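Local coordinates for putative glycosyl hydrolase (Bacteroides thetaiotaomicron VPI-5482, PDB 3K11), which is probably a glycoside hydrolase of family 88, though its substrate is not known, at residues A[237-248]-A[295-306]. Sequence-based numbering, arbitrary orientation.
Sequences ADRMFIPEKGLY and YFRAHVRGVTAL
F241 and Y248, on the two strands of a β-hairpin whose turn closes with a G1 bulge at G246 and L247, pack against helix 289-304 of the helical barrel expected for a family 88 glycoside hydrolase. The tight part joins an aromatic cluster to a glycine pair. Y295 turns its edge to one face of F241 in an offset edge-to-face pair, planes at 88°, while its own face takes the methyl of A237, CB lying 3.6 Å from the ring centroid. With CG anti to the backbone N (chi1 -166°), the F241 ring is set against the helix between Y295 and H299, its CZ 3.7 Å from A298 CB. Y248 points its edge at the face of the H299 imidazole, Y248 CD1 lying 3.5 Å from H299 CE1; N268 holds H299 NE2. Replacing Y295 by an alanine is likely to strip A237 CB and one face of F241 of their aromatic partner, opening a gap beside the end of helix 222-240. G246 and G302 bring their CA atoms within 4.1 Å; a side chain on either would clash. The solvent side lies at exposed K245 and at L306, whose CD1 meets L247 CD1 at 3.7 Å; there a water donates to both K245 O and G302 O. The buried G246 O, lacking a conventional hydrogen-bond partner, receives CA-H contacts from H299 and G302 and lies 3.3 Å from H299 CD2, at the imidazole edge.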
# COMPACT_ATOMS: atom_id res chain seq x y z
N ALA A 237 17.40 9.67 15.92
CA ALA A 237 15.95 9.37 15.80
C ALA A 237 15.10 10.60 15.54
O ALA A 237 14.16 10.51 14.78
CB ALA A 237 15.44 8.54 17.02
N ASP A 238 15.46 11.75 16.14
CA ASP A 238 14.73 13.02 15.93
C ASP A 238 14.56 13.28 14.46
O ASP A 238 13.45 13.57 13.96
CB ASP A 238 15.52 14.19 16.53
CG ASP A 238 14.79 15.54 16.37
OD1 ASP A 238 13.60 15.57 16.76
OD2 ASP A 238 15.40 16.49 15.82
N ARG A 239 15.65 13.13 13.74
CA ARG A 239 15.70 13.44 12.31
C ARG A 239 15.23 12.31 11.38
O ARG A 239 14.63 12.59 10.36
CB ARG A 239 17.12 13.76 11.93
CG ARG A 239 17.61 15.01 12.66
CD ARG A 239 19.04 15.16 12.39
NE ARG A 239 19.66 16.41 12.82
CZ ARG A 239 20.53 16.54 13.83
NH1 ARG A 239 20.80 15.54 14.67
NH2 ARG A 239 21.10 17.72 14.00
N MSE A 240 15.51 11.08 11.75
CA MSE A 240 15.35 9.95 10.84
C MSE A 240 14.07 9.13 11.06
O MSE A 240 13.59 8.48 10.10
CB MSE A 240 16.66 9.11 10.86
CG MSE A 240 17.90 9.94 10.46
SE MSE A 240 19.34 8.81 10.10
CE MSE A 240 18.83 8.56 8.20
N PHE A 241 13.48 9.20 12.26
CA PHE A 241 12.23 8.42 12.55
C PHE A 241 11.09 9.13 11.86
O PHE A 241 11.09 10.35 11.82
CB PHE A 241 11.97 8.27 14.04
CG PHE A 241 10.92 7.22 14.36
CD1 PHE A 241 11.14 5.88 14.07
CD2 PHE A 241 9.77 7.56 15.01
CE1 PHE A 241 10.20 4.93 14.37
CE2 PHE A 241 8.81 6.57 15.29
CZ PHE A 241 9.03 5.30 14.98
N ILE A 242 10.11 8.36 11.38
CA ILE A 242 8.94 8.88 10.68
C ILE A 242 7.72 8.40 11.51
O ILE A 242 7.21 7.29 11.30
CB ILE A 242 8.80 8.34 9.26
CG1 ILE A 242 10.05 8.61 8.42
CG2 ILE A 242 7.65 9.08 8.53
CD1 ILE A 242 10.19 7.77 7.19
N PRO A 243 7.30 9.19 12.49
CA PRO A 243 6.22 8.75 13.40
C PRO A 243 4.94 8.32 12.74
O PRO A 243 4.30 7.38 13.22
CB PRO A 243 5.99 9.97 14.32
CG PRO A 243 7.06 10.89 14.07
CD PRO A 243 7.86 10.49 12.89
N GLU A 244 4.62 8.92 11.59
CA GLU A 244 3.40 8.57 10.85
C GLU A 244 3.45 7.14 10.32
O GLU A 244 2.41 6.55 10.09
CB GLU A 244 3.19 9.53 9.67
CG GLU A 244 3.08 11.04 10.06
CD GLU A 244 4.43 11.78 10.48
OE1 GLU A 244 5.54 11.24 10.32
OE2 GLU A 244 4.36 12.94 10.99
N LYS A 245 4.66 6.61 10.06
CA LYS A 245 4.85 5.26 9.55
C LYS A 245 5.37 4.30 10.59
O LYS A 245 5.25 3.08 10.45
CB LYS A 245 5.84 5.28 8.38
CG LYS A 245 5.33 6.05 7.17
CD LYS A 245 6.31 6.05 5.96
CE LYS A 245 5.53 6.35 4.59
NZ LYS A 245 4.80 5.08 3.90
N GLY A 246 5.98 4.84 11.63
CA GLY A 246 6.68 3.98 12.58
C GLY A 246 7.91 3.34 11.99
O GLY A 246 8.28 2.26 12.42
N LEU A 247 8.58 4.04 11.07
CA LEU A 247 9.74 3.53 10.35
C LEU A 247 10.78 4.64 10.29
O LEU A 247 10.47 5.81 10.53
CB LEU A 247 9.33 3.12 8.91
CG LEU A 247 8.24 2.08 8.71
CD1 LEU A 247 7.99 1.94 7.18
CD2 LEU A 247 8.66 0.75 9.35
N TYR A 248 11.99 4.26 9.93
CA TYR A 248 13.08 5.18 9.73
C TYR A 248 13.42 5.34 8.27
O TYR A 248 13.36 4.39 7.49
CB TYR A 248 14.32 4.64 10.39
CG TYR A 248 14.38 4.80 11.90
CD1 TYR A 248 13.89 3.82 12.74
CD2 TYR A 248 14.97 5.92 12.49
CE1 TYR A 248 13.98 3.91 14.09
CE2 TYR A 248 15.04 6.02 13.86
CZ TYR A 248 14.57 5.02 14.65
OH TYR A 248 14.66 5.15 16.01
N TYR A 295 10.69 5.03 21.45
CA TYR A 295 11.15 4.91 20.07
C TYR A 295 11.19 3.47 19.63
O TYR A 295 10.75 3.13 18.52
CB TYR A 295 12.53 5.52 19.86
CG TYR A 295 12.49 6.96 19.44
CD1 TYR A 295 11.92 7.33 18.24
CD2 TYR A 295 13.08 7.96 20.24
CE1 TYR A 295 11.88 8.65 17.84
CE2 TYR A 295 13.07 9.28 19.81
CZ TYR A 295 12.45 9.60 18.62
OH TYR A 295 12.45 10.91 18.21
N PHE A 296 11.73 2.60 20.49
CA PHE A 296 11.79 1.15 20.17
C PHE A 296 10.42 0.56 19.96
O PHE A 296 10.13 -0.05 18.93
CB PHE A 296 12.44 0.39 21.32
CG PHE A 296 12.52 -1.11 21.06
CD1 PHE A 296 13.25 -1.61 19.98
CD2 PHE A 296 11.81 -1.99 21.87
CE1 PHE A 296 13.26 -2.98 19.69
CE2 PHE A 296 11.82 -3.37 21.61
CZ PHE A 296 12.56 -3.86 20.54
N ARG A 297 9.54 0.79 20.92
CA ARG A 297 8.19 0.29 20.79
C ARG A 297 7.42 0.80 19.56
O ARG A 297 6.67 0.03 18.93
CB ARG A 297 7.42 0.53 22.07
CG ARG A 297 7.85 -0.43 23.18
CD ARG A 297 7.07 -0.13 24.41
NE ARG A 297 7.43 -1.15 25.40
CZ ARG A 297 7.54 -0.95 26.70
NH1 ARG A 297 7.25 0.25 27.23
NH2 ARG A 297 7.94 -1.94 27.49
N ALA A 298 7.57 2.08 19.21
CA ALA A 298 6.93 2.64 18.03
C ALA A 298 7.48 1.99 16.75
O ALA A 298 6.73 1.71 15.82
CB ALA A 298 7.10 4.16 17.95
N HIS A 299 8.79 1.73 16.73
CA HIS A 299 9.41 1.09 15.57
C HIS A 299 8.96 -0.37 15.42
O HIS A 299 8.67 -0.84 14.32
CB HIS A 299 10.93 1.17 15.71
CG HIS A 299 11.67 0.90 14.44
ND1 HIS A 299 12.99 0.49 14.43
CD2 HIS A 299 11.28 0.97 13.13
CE1 HIS A 299 13.39 0.35 13.17
NE2 HIS A 299 12.38 0.64 12.37
N VAL A 300 8.83 -1.05 16.54
CA VAL A 300 8.32 -2.42 16.54
C VAL A 300 6.93 -2.46 15.87
O VAL A 300 6.66 -3.31 14.99
CB VAL A 300 8.26 -3.03 17.93
CG1 VAL A 300 7.34 -4.28 17.96
CG2 VAL A 300 9.63 -3.38 18.44
N ARG A 301 6.05 -1.55 16.28
CA ARG A 301 4.71 -1.52 15.72
C ARG A 301 4.69 -1.23 14.21
O ARG A 301 3.88 -1.81 13.49
CB ARG A 301 3.83 -0.53 16.49
CG ARG A 301 3.45 -1.00 17.88
CD ARG A 301 2.38 -0.11 18.50
NE ARG A 301 2.90 1.19 18.91
CZ ARG A 301 3.47 1.44 20.09
NH1 ARG A 301 3.64 0.50 21.03
NH2 ARG A 301 3.93 2.65 20.34
N GLY A 302 5.55 -0.33 13.75
CA GLY A 302 5.60 0.03 12.32
C GLY A 302 6.18 -1.06 11.47
O GLY A 302 5.67 -1.33 10.40
N VAL A 303 7.25 -1.68 11.94
CA VAL A 303 7.89 -2.77 11.20
C VAL A 303 6.98 -3.98 11.12
O VAL A 303 6.76 -4.54 10.03
CB VAL A 303 9.29 -3.18 11.82
CG1 VAL A 303 9.79 -4.54 11.21
CG2 VAL A 303 10.33 -2.02 11.61
N THR A 304 6.41 -4.40 12.26
CA THR A 304 5.71 -5.66 12.28
C THR A 304 4.46 -5.60 11.43
O THR A 304 4.10 -6.59 10.83
CB THR A 304 5.35 -6.09 13.67
OG1 THR A 304 4.66 -5.01 14.33
CG2 THR A 304 6.60 -6.46 14.49
N ALA A 305 3.82 -4.45 11.36
CA ALA A 305 2.60 -4.29 10.53
C ALA A 305 2.88 -4.58 9.07
O ALA A 305 1.94 -4.84 8.32
CB ALA A 305 2.05 -2.89 10.67
N LEU A 306 4.14 -4.46 8.64
CA LEU A 306 4.47 -4.64 7.23
C LEU A 306 5.10 -5.99 6.89
O LEU A 306 5.59 -6.19 5.77
CB LEU A 306 5.36 -3.49 6.78
CG LEU A 306 4.65 -2.12 6.88
CD1 LEU A 306 5.73 -0.97 6.73
CD2 LEU A 306 3.50 -2.01 5.84
O HOH W 1 3.92 0.55 9.39